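Local coordinates for protein erythrocyte binding antigen 140 (Plasmodium falciparum, PDB 4GF2) that probably binds a receptor on the host erythrocyte surface during parasite invasion, through the two Duffy-binding-like domains that this part of the protein carries, at residues 37-42 with 180-185; 43-48 with 113-118; 359-364 with 443-448. The protein carries 3 engineered substitutions. All blocks are in the same frame, centred on the assembly; numbering follows the deposited sequence. Where two conformers were deposited one is given.

Contact 1. Residues 37-42 with 180-185; sequences PDRKIQ and IKEWNE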
loop_
_atom_site.group_PDB
_atom_site.type_symbol
_atom_site.label_atom_id
_atom_site.label_comp_id
_atom_site.label_asym_id
_atom_site.label_seq_id
_atom_site.Cartn_x
_atom_site.Cartn_y
_atom_site.Cartn_z
ATOM N N PRO A 37 -14.786 18.309 18.879
ATOM C CA PRO A 37 -15.860 17.470 18.342
ATOM C C PRO A 37 -16.882 18.302 17.574
ATOM O O PRO A 37 -17.176 19.433 17.961
ATOM C CB PRO A 37 -16.489 16.865 19.599
ATOM C CG PRO A 37 -16.233 17.869 20.666
ATOM C CD PRO A 37 -14.919 18.521 20.332
ATOM N N ASP A 38 -17.413 17.750 16.492
ATOM C CA ASP A 38 -18.391 18.469 15.691
ATOM C C ASP A 38 -19.600 18.841 16.554
ATOM O O ASP A 38 -20.263 19.852 16.316
ATOM C CB ASP A 38 -18.821 17.620 14.495
ATOM C CG ASP A 38 -19.327 18.458 13.339
ATOM O OD1 ASP A 38 -18.915 19.630 13.235
ATOM O OD2 ASP A 38 -20.130 17.943 12.532
ATOM N N ARG A 39 -19.874 18.028 17.567
ATOM C CA ARG A 39 -20.977 18.316 18.473
ATOM C C ARG A 39 -20.783 19.687 19.113
ATOM O O ARG A 39 -21.737 20.446 19.272
ATOM C CB ARG A 39 -21.095 17.243 19.555
ATOM C CG ARG A 39 -22.230 17.509 20.550
ATOM C CD ARG A 39 -22.080 16.691 21.822
ATOM N NE ARG A 39 -20.715 16.743 22.334
ATOM C CZ ARG A 39 -20.178 17.787 22.958
ATOM N NH1 ARG A 39 -20.882 18.890 23.164
ATOM N NH2 ARG A 39 -18.923 17.721 23.376
ATOM N N LYS A 40 -19.542 20.001 19.476
ATOM C CA LYS A 40 -19.217 21.292 20.071
ATOM C C LYS A 40 -19.277 22.408 19.028
ATOM O O LYS A 40 -19.754 23.504 19.305
ATOM C CB LYS A 40 -17.827 21.253 20.711
ATOM C CG LYS A 40 -17.342 22.600 21.233
ATOM C CD LYS A 40 -18.277 23.141 22.309
ATOM C CE LYS A 40 -17.688 24.354 23.021
ATOM N NZ LYS A 40 -17.558 25.538 22.128
ATOM N N ILE A 41 -18.791 22.124 17.829
ATOM C CA ILE A 41 -18.834 23.097 16.743
ATOM C C ILE A 41 -20.265 23.563 16.481
ATOM O O ILE A 41 -20.496 24.736 16.186
ATOM C CB ILE A 41 -18.219 22.518 15.453
ATOM C CG1 ILE A 41 -16.705 22.382 15.619
ATOM C CG2 ILE A 41 -18.523 23.406 14.249
ATOM C CD1 ILE A 41 -16.046 21.593 14.528
ATOM N N GLN A 42 -21.223 22.650 16.610
ATOM C CA GLN A 42 -22.615 22.957 16.291
ATOM C C GLN A 42 -23.470 23.245 17.521
ATOM O O GLN A 42 -24.695 23.344 17.420
ATOM C CB GLN A 42 -23.239 21.814 15.495
ATOM C CG GLN A 42 -22.628 21.627 14.117
ATOM C CD GLN A 42 -23.549 20.883 13.174
ATOM O OE1 GLN A 42 -23.774 19.681 13.323
ATOM N NE2 GLN A 42 -24.096 21.597 12.202
ATOM N N ILE A 180 -11.771 13.794 26.136
ATOM C CA ILE A 180 -11.048 12.537 25.995
ATOM C C ILE A 180 -12.007 11.354 26.169
ATOM O O ILE A 180 -12.003 10.417 25.371
ATOM C CB ILE A 180 -9.878 12.446 26.997
ATOM C CG1 ILE A 180 -8.717 13.325 26.518
ATOM C CG2 ILE A 180 -9.403 11.011 27.146
ATOM C CD1 ILE A 180 -7.502 13.312 27.427
ATOM N N LYS A 181 -12.838 11.413 27.204
ATOM C CA LYS A 181 -13.806 10.356 27.471
ATOM C C LYS A 181 -14.763 10.178 26.299
ATOM O O LYS A 181 -15.033 9.054 25.869
ATOM C CB LYS A 181 -14.608 10.675 28.735
ATOM C CG LYS A 181 -13.906 10.338 30.043
ATOM C CD LYS A 181 -14.412 11.236 31.159
ATOM C CE LYS A 181 -14.433 10.535 32.494
ATOM N NZ LYS A 181 -14.987 11.433 33.545
ATOM N N GLU A 182 -15.292 11.292 25.800
ATOM C CA GLU A 182 -16.231 11.261 24.688
ATOM C C GLU A 182 -15.543 10.675 23.462
ATOM O O GLU A 182 -16.074 9.778 22.809
ATOM C CB GLU A 182 -16.761 12.668 24.373
ATOM C CG GLU A 182 -17.767 12.704 23.215
ATOM C CD GLU A 182 -18.225 14.108 22.855
ATOM O OE1 GLU A 182 -17.671 15.083 23.404
ATOM O OE2 GLU A 182 -19.148 14.235 22.019
ATOM N N TRP A 183 -14.350 11.180 23.164
ATOM C CA TRP A 183 -13.591 10.720 22.009
ATOM C C TRP A 183 -13.324 9.223 22.097
ATOM O O TRP A 183 -13.463 8.501 21.108
ATOM C CB TRP A 183 -12.266 11.475 21.901
ATOM C CG TRP A 183 -11.471 11.056 20.718
ATOM C CD1 TRP A 183 -11.442 11.658 19.498
ATOM C CD2 TRP A 183 -10.599 9.926 20.632
ATOM N NE1 TRP A 183 -10.601 10.977 18.656
ATOM C CE2 TRP A 183 -10.070 9.908 19.328
ATOM C CE3 TRP A 183 -10.214 8.929 21.531
ATOM C CZ2 TRP A 183 -9.176 8.932 18.899
ATOM C CZ3 TRP A 183 -9.325 7.961 21.106
ATOM C CH2 TRP A 183 -8.817 7.967 19.801
ATOM N N ASN A 184 -12.937 8.762 23.283
ATOM C CA ASN A 184 -12.683 7.345 23.504
ATOM C C ASN A 184 -13.904 6.504 23.151
ATOM O O ASN A 184 -13.783 5.469 22.494
ATOM C CB ASN A 184 -12.283 7.092 24.956
ATOM C CG ASN A 184 -11.912 5.641 25.215
ATOM O OD1 ASN A 184 -11.391 4.952 24.338
ATOM N ND2 ASN A 184 -12.182 5.171 26.425
ATOM N N GLU A 185 -15.078 6.952 23.581
ATOM C CA GLU A 185 -16.321 6.246 23.279
ATOM C C GLU A 185 -16.642 6.298 21.785
ATOM O O GLU A 185 -17.000 5.285 21.190
ATOM C CB GLU A 185 -17.482 6.821 24.093
ATOM C CG GLU A 185 -17.402 6.507 25.580
ATOM C CD GLU A 185 -18.451 7.245 26.399
ATOM O OE1 GLU A 185 -18.808 8.386 26.031
ATOM O OE2 GLU A 185 -18.921 6.684 27.412
#
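The flat ends of R39 and E182 meet edge to edge: the carboxylate lies along the NE side of the guanidinium, close to its plane, so E182 uses neither guanidinium face. The two planes are twisted by 30°, yet each oxygen takes its own nitrogen. R39 NE donates to E182 OE2 over 3.0 Å in a nearly straight bond (175° at the hydrogen), although it reaches OE2 on the syn side from somewhat outside the carboxylate plane. R39 NH2 donates to E182 OE1 over 2.9 Å, this time on the syn lone pair. A bend at chi3 (46°) turns the guanidinium so that its NE edge confronts the acid, whereas E182 comes straight out of its helix with an extended chain. P37, the residue preceding helix 38-41, sets its ring across this chain and brings CG to 4.2 Å from E182 OE1.

The bridge is buried, and the arginine has other partners as well. Its NH2 also pairs with D96, and its NH1 bonds to S93, both on helix 83-101. Two carboxylates beside one guanidinium would be expected to keep all three groups ionised, and bonds from three nitrogens hold the guanidinium against rotation. A glycerol molecule, probably from the crystallisation liquor, lies about 4 Å from the E182 side chain. The whole is a side-on, bidentate arginine-glutamate salt bridge. In this first Duffy-binding-like domain it ties the short helix that follows strand 33-37 to the long helix 175-202, with helix 83-101 as third party, in the largely helical fold of the family.

Contact 2. Residues 43-48 with 113-118; sequences LCIANF and DRVKGY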
loop_
_atom_site.group_PDB
_atom_site.type_symbol
_atom_site.label_atom_id
_atom_site.label_comp_id
_atom_site.label_asym_id
_atom_site.label_seq_id
_atom_site.Cartn_x
_atom_site.Cartn_y
_atom_site.Cartn_z
ATOM N N LEU A 43 -22.829 23.376 18.677
ATOM C CA LEU A 43 -23.538 23.712 19.904
ATOM C C LEU A 43 -24.475 24.886 19.645
ATOM O O LEU A 43 -24.093 25.860 19.000
ATOM C CB LEU A 43 -22.545 24.066 21.009
ATOM C CG LEU A 43 -23.135 24.187 22.417
ATOM C CD1 LEU A 43 -23.541 22.819 22.967
ATOM C CD2 LEU A 43 -22.155 24.882 23.359
ATOM N N CYS A 44 -25.703 24.787 20.143
ATOM C CA CYS A 44 -26.724 25.788 19.851
ATOM C C CYS A 44 -26.486 27.082 20.625
ATOM O O CYS A 44 -26.785 27.165 21.811
ATOM C CB CYS A 44 -28.110 25.238 20.179
ATOM S SG CYS A 44 -29.442 26.397 19.833
ATOM N N ILE A 45 -25.955 28.091 19.941
ATOM C CA ILE A 45 -25.625 29.360 20.581
ATOM C C ILE A 45 -26.084 30.587 19.789
ATOM O O ILE A 45 -26.025 31.708 20.287
ATOM C CB ILE A 45 -24.108 29.464 20.804
ATOM C CG1 ILE A 45 -23.380 29.466 19.458
ATOM C CG2 ILE A 45 -23.633 28.310 21.665
ATOM C CD1 ILE A 45 -21.879 29.556 19.576
ATOM N N ALA A 46 -26.544 30.370 18.560
ATOM C CA ALA A 46 -26.945 31.464 17.683
ATOM C C ALA A 46 -27.914 32.424 18.366
ATOM O O ALA A 46 -27.846 33.635 18.159
ATOM C CB ALA A 46 -27.575 30.910 16.414
ATOM N N ASN A 47 -28.816 31.886 19.180
ATOM C CA ASN A 47 -29.856 32.707 19.792
ATOM C C ASN A 47 -29.300 33.851 20.626
ATOM O O ASN A 47 -29.922 34.906 20.729
ATOM C CB ASN A 47 -30.801 31.845 20.627
ATOM C CG ASN A 47 -31.589 30.875 19.778
ATOM O OD1 ASN A 47 -32.495 31.274 19.043
ATOM N ND2 ASN A 47 -31.247 29.594 19.862
ATOM N N PHE A 48 -28.125 33.645 21.212
ATOM C CA PHE A 48 -27.458 34.704 21.961
ATOM C C PHE A 48 -27.224 35.936 21.085
ATOM O O PHE A 48 -27.282 37.067 21.564
ATOM C CB PHE A 48 -26.123 34.210 22.517
ATOM C CG PHE A 48 -26.256 33.307 23.705
ATOM C CD1 PHE A 48 -26.755 33.790 24.905
ATOM C CD2 PHE A 48 -25.870 31.978 23.631
ATOM C CE1 PHE A 48 -26.877 32.964 26.007
ATOM C CE2 PHE A 48 -25.989 31.148 24.729
ATOM C CZ PHE A 48 -26.491 31.642 25.920
ATOM N N ASP A 113 -16.404 32.162 19.208
ATOM C CA ASP A 113 -15.750 33.329 19.782
ATOM C C ASP A 113 -16.629 34.569 19.654
ATOM O O ASP A 113 -16.574 35.469 20.489
ATOM C CB ASP A 113 -14.380 33.545 19.143
ATOM C CG ASP A 113 -13.378 32.492 19.571
ATOM O OD1 ASP A 113 -13.670 31.762 20.544
ATOM O OD2 ASP A 113 -12.300 32.396 18.948
ATOM N N ARG A 114 -17.457 34.596 18.618
ATOM C CA ARG A 114 -18.391 35.692 18.414
ATOM C C ARG A 114 -19.344 35.792 19.613
ATOM O O ARG A 114 -19.552 36.870 20.165
ATOM C CB ARG A 114 -19.164 35.463 17.115
ATOM C CG ARG A 114 -19.716 36.715 16.464
ATOM C CD ARG A 114 -20.151 36.424 15.029
ATOM N NE ARG A 114 -19.045 36.538 14.074
ATOM C CZ ARG A 114 -18.842 35.727 13.036
ATOM N NH1 ARG A 114 -19.658 34.709 12.787
ATOM N NH2 ARG A 114 -17.805 35.932 12.237
ATOM N N VAL A 115 -19.910 34.659 20.020
ATOM C CA VAL A 115 -20.839 34.625 21.148
ATOM C C VAL A 115 -20.113 34.812 22.477
ATOM O O VAL A 115 -20.578 35.545 23.351
ATOM C CB VAL A 115 -21.616 33.296 21.201
ATOM C CG1 VAL A 115 -22.485 33.238 22.448
ATOM C CG2 VAL A 115 -22.463 33.130 19.956
ATOM N N LYS A 116 -18.980 34.134 22.629
ATOM C CA LYS A 116 -18.163 34.263 23.829
ATOM C C LYS A 116 -17.812 35.731 24.102
ATOM O O LYS A 116 -18.037 36.239 25.201
ATOM C CB LYS A 116 -16.885 33.436 23.680
ATOM C CG LYS A 116 -15.862 33.666 24.780
ATOM C CD LYS A 116 -14.444 33.458 24.269
ATOM C CE LYS A 116 -13.416 34.042 25.227
ATOM N NZ LYS A 116 -12.025 33.872 24.728
ATOM N N GLY A 117 -17.255 36.404 23.100
ATOM C CA GLY A 117 -16.885 37.803 23.231
ATOM C C GLY A 117 -18.072 38.695 23.546
ATOM O O GLY A 117 -17.964 39.648 24.320
ATOM N N TYR A 118 -19.209 38.388 22.937
ATOM C CA TYR A 118 -20.432 39.145 23.167
ATOM C C TYR A 118 -20.929 38.951 24.599
ATOM O O TYR A 118 -21.284 39.915 25.278
ATOM C CB TYR A 118 -21.507 38.705 22.174
ATOM C CG TYR A 118 -22.771 39.530 22.218
ATOM C CD1 TYR A 118 -22.722 40.918 22.169
ATOM C CD2 TYR A 118 -24.016 38.921 22.288
ATOM C CE1 TYR A 118 -23.880 41.676 22.202
ATOM C CE2 TYR A 118 -25.178 39.669 22.323
ATOM C CZ TYR A 118 -25.104 41.045 22.279
ATOM O OH TYR A 118 -26.260 41.789 22.310
#
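In the first Duffy-binding-like domain, the turn entering the short, weakly bonded helical segment at about 46-49 packs on helix 110-127 by setting I45 and F48 against a single residue, V115. The backbone bond from F48 N to I45 O (3.0 Å) closes that turn, in which both side chains point toward the helix.

V115 divides its two methyls between them. CG2 takes the isoleucine: I45 CD1 lies 3.6 Å from V115 CG2, and I45 CG1 follows at 3.8 Å. This approach depends on the less common isoleucine rotamer (chi1 63°), which puts CG1 between the backbone N and the carbonyl carbon. V115 CG1 turns instead to the phenylalanine, standing 3.8 Å from F48 CB and as far from F48 CD2, at a slant to the ring. One turn further along the helix, Y118 aims a ring edge at the backbone, with CE2 3.4 Å from F48 O; its hydroxyl bonds to S51 O.

Around this seam, the F48 ring makes an edge-to-face pair with F63 of helix 56-78, and C44 is disulfide-bonded to C14. No hydrogen bond spans the two segments themselves. Cohesion therefore comes from methyl and ring packing, while the tyrosine C-H edge beside a carbonyl oxygen would add at most a weak, favourable electrostatic term.

Contact 3. Residues 359-364 with 443-448; sequences GHEEDY and EKWWDE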
loop_
_atom_site.group_PDB
_atom_site.type_symbol
_atom_site.label_atom_id
_atom_site.label_comp_id
_atom_site.label_asym_id
_atom_site.label_seq_id
_atom_site.Cartn_x
_atom_site.Cartn_y
_atom_site.Cartn_z
ATOM N N GLY A 359 -5.561 1.764 -9.674
ATOM C CA GLY A 359 -4.464 2.711 -9.584
ATOM C C GLY A 359 -3.975 3.025 -8.180
ATOM O O GLY A 359 -3.559 4.151 -7.909
ATOM N N HIS A 360 -4.018 2.041 -7.286
ATOM C CA HIS A 360 -3.499 2.220 -5.936
ATOM C C HIS A 360 -2.042 1.770 -5.889
ATOM O O HIS A 360 -1.726 0.628 -6.223
ATOM C CB HIS A 360 -4.334 1.431 -4.924
ATOM C CG HIS A 360 -5.762 1.876 -4.839
ATOM N ND1 HIS A 360 -6.129 3.115 -4.357
ATOM C CD2 HIS A 360 -6.916 1.245 -5.167
ATOM C CE1 HIS A 360 -7.444 3.230 -4.397
ATOM N NE2 HIS A 360 -7.946 2.109 -4.883
ATOM N N GLU A 361 -1.157 2.671 -5.478
ATOM C CA GLU A 361 0.272 2.375 -5.468
ATOM C C GLU A 361 0.620 1.177 -4.592
ATOM O O GLU A 361 1.428 0.339 -4.982
ATOM C CB GLU A 361 1.092 3.586 -5.019
ATOM C CG GLU A 361 2.575 3.433 -5.356
ATOM C CD GLU A 361 3.453 4.505 -4.743
ATOM O OE1 GLU A 361 3.068 5.693 -4.777
ATOM O OE2 GLU A 361 4.537 4.155 -4.232
ATOM N N GLU A 362 0.018 1.101 -3.410
ATOM C CA GLU A 362 0.334 0.028 -2.472
ATOM C C GLU A 362 -0.083 -1.327 -3.024
ATOM O O GLU A 362 0.628 -2.315 -2.854
ATOM C CB GLU A 362 -0.323 0.274 -1.113
ATOM C CG GLU A 362 0.292 1.429 -0.334
ATOM C CD GLU A 362 1.800 1.294 -0.175
ATOM O OE1 GLU A 362 2.283 0.166 0.068
ATOM O OE2 GLU A 362 2.505 2.318 -0.301
ATOM N N ASP A 363 -1.231 -1.375 -3.690
ATOM C CA ASP A 363 -1.668 -2.604 -4.337
ATOM C C ASP A 363 -0.703 -2.950 -5.457
ATOM O O ASP A 363 -0.336 -4.108 -5.646
ATOM C CB ASP A 363 -3.082 -2.455 -4.898
ATOM C CG ASP A 363 -4.139 -2.409 -3.815
ATOM O OD1 ASP A 363 -3.837 -2.808 -2.672
ATOM O OD2 ASP A 363 -5.276 -1.981 -4.107
ATOM N N TYR A 364 -0.283 -1.935 -6.200
ATOM C CA TYR A 364 0.593 -2.163 -7.335
ATOM C C TYR A 364 1.943 -2.688 -6.860
ATOM O O TYR A 364 2.477 -3.645 -7.420
ATOM C CB TYR A 364 0.773 -0.883 -8.146
ATOM C CG TYR A 364 1.527 -1.114 -9.427
ATOM C CD1 TYR A 364 2.908 -1.046 -9.455
ATOM C CD2 TYR A 364 0.859 -1.428 -10.604
ATOM C CE1 TYR A 364 3.607 -1.269 -10.620
ATOM C CE2 TYR A 364 1.552 -1.654 -11.778
ATOM C CZ TYR A 364 2.929 -1.571 -11.777
ATOM O OH TYR A 364 3.640 -1.794 -12.934
ATOM N N GLU A 443 10.057 5.494 -14.605
ATOM C CA GLU A 443 11.491 5.347 -14.397
ATOM C C GLU A 443 11.875 5.707 -12.964
ATOM O O GLU A 443 12.653 4.998 -12.326
ATOM C CB GLU A 443 12.271 6.200 -15.400
ATOM C CG GLU A 443 12.238 5.650 -16.821
ATOM C CD GLU A 443 13.056 6.479 -17.796
ATOM O OE1 GLU A 443 13.532 7.564 -17.406
ATOM O OE2 GLU A 443 13.223 6.041 -18.954
ATOM N N LYS A 444 11.317 6.801 -12.454
ATOM C CA LYS A 444 11.576 7.211 -11.078
ATOM C C LYS A 444 10.970 6.216 -10.095
ATOM O O LYS A 444 11.547 5.937 -9.044
ATOM C CB LYS A 444 11.016 8.609 -10.817
ATOM C CG LYS A 444 11.789 9.722 -11.503
ATOM C CD LYS A 444 11.159 11.079 -11.229
ATOM C CE LYS A 444 11.966 12.210 -11.847
ATOM N NZ LYS A 444 11.337 13.533 -11.595
ATOM N N TRP A 445 9.806 5.679 -10.441
ATOM C CA TRP A 445 9.123 4.741 -9.565
ATOM C C TRP A 445 9.944 3.467 -9.409
ATOM O O TRP A 445 10.062 2.926 -8.310
ATOM C CB TRP A 445 7.738 4.407 -10.116
ATOM C CG TRP A 445 6.887 3.671 -9.139
ATOM C CD1 TRP A 445 6.027 4.214 -8.235
ATOM C CD2 TRP A 445 6.816 2.254 -8.961
ATOM N NE1 TRP A 445 5.420 3.223 -7.505
ATOM C CE2 TRP A 445 5.887 2.008 -7.932
ATOM C CE3 TRP A 445 7.448 1.166 -9.570
ATOM C CZ2 TRP A 445 5.575 0.723 -7.495
ATOM C CZ3 TRP A 445 7.136 -0.111 -9.139
ATOM C CH2 TRP A 445 6.208 -0.321 -8.111
ATOM N N TRP A 446 10.513 2.989 -10.511
ATOM C CA TRP A 446 11.351 1.800 -10.465
ATOM C C TRP A 446 12.586 2.033 -9.589
ATOM O O TRP A 446 12.966 1.168 -8.804
ATOM C CB TRP A 446 11.782 1.371 -11.867
ATOM C CG TRP A 446 12.804 0.277 -11.828
ATOM C CD1 TRP A 446 14.138 0.395 -12.078
ATOM C CD2 TRP A 446 12.579 -1.097 -11.493
ATOM N NE1 TRP A 446 14.757 -0.822 -11.930
ATOM C CE2 TRP A 446 13.821 -1.755 -11.568
ATOM C CE3 TRP A 446 11.446 -1.836 -11.137
ATOM C CZ2 TRP A 446 13.965 -3.114 -11.303
ATOM C CZ3 TRP A 446 11.590 -3.187 -10.876
ATOM C CH2 TRP A 446 12.838 -3.812 -10.962
ATOM N N ASP A 447 13.207 3.202 -9.721
ATOM C CA ASP A 447 14.385 3.526 -8.919
ATOM C C ASP A 447 14.061 3.502 -7.428
ATOM O O ASP A 447 14.882 3.087 -6.614
ATOM C CB ASP A 447 14.957 4.892 -9.310
ATOM C CG ASP A 447 15.724 4.851 -10.621
ATOM O OD1 ASP A 447 16.111 3.746 -11.058
ATOM O OD2 ASP A 447 15.952 5.930 -11.210
ATOM N N GLU A 448 12.856 3.939 -7.080
ATOM C CA GLU A 448 12.428 3.965 -5.687
ATOM C C GLU A 448 12.078 2.573 -5.155
ATOM O O GLU A 448 12.033 2.369 -3.945
ATOM C CB GLU A 448 11.221 4.891 -5.527
ATOM C CG GLU A 448 11.502 6.348 -5.866
ATOM C CD GLU A 448 10.232 7.167 -6.032
ATOM O OE1 GLU A 448 9.134 6.616 -5.808
ATOM O OE2 GLU A 448 10.331 8.359 -6.392
#
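Y364 and W445 both hold CG anti to the backbone N (chi1 -173° and -169°), which carries each ring from its helix, 361-382 or 435-457, toward the other, where they meet. The result is a T-shaped pair in which the tyrosine supplies the edge and the indole the face. The ring planes stand at 82°, and the centroid of the Y364 ring is 5.3 Å from that of the six-membered ring of W445. The touching edge is the CD1-CE1 side of the tyrosine: CD1 comes to 3.6 Å from W445 CH2, and CE1 to 3.7 Å from the same atom. Aromatic hydrogens of one ring thus point at the electron-rich face of the other, the usual reason for this geometry.

E361 approaches the pyrrole end of the same indole. Its chain runs extended past the tryptophan, the two side chains pointing in opposite directions, and CG lies near the indole plane, 3.6 Å from W445 NE1. The carboxylate is steeply inclined to the ring, and OE2 stays 3.5 Å from W445 NE1 without making a hydrogen bond. This is a polar graze at the exposed margin of a buried pair. E361 OE2 also has E448 OE1 5.4 Å away, a like-charge neighbour whose effect, at that distance and with both residues exposed, is probably small.

The rings have further cover. Y364 anchors its hydroxyl on M420 O and touches L424 and V427 of helix 415-427, while I406 of helix 388-407 contacts both Y364 and W445. Aromatic and aliphatic side chains from four helices pack together here, as in the interior of a helix bundle, within the second Duffy-binding-like domain.

The three contacts illustrate how two related helical domains are held by different chemistry in different places. Contacts 1 and 2 share the first Duffy-binding-like domain and use adjoining segments, 37-42 and 43-48, which reach different helices; contact 2 is nested within the chain loop that contact 1 closes, their centres about 19 Å apart. Contact 1 is buried yet ionic, contact 2 apolar and only partly buried. Contact 3 belongs to the second domain, its nearest atoms about 23 Å from contact 1 and about 34 Å from contact 2. It joins two long helices through a buried aromatic pair bordered by an exposed acid, and lies closest to the chain's centre.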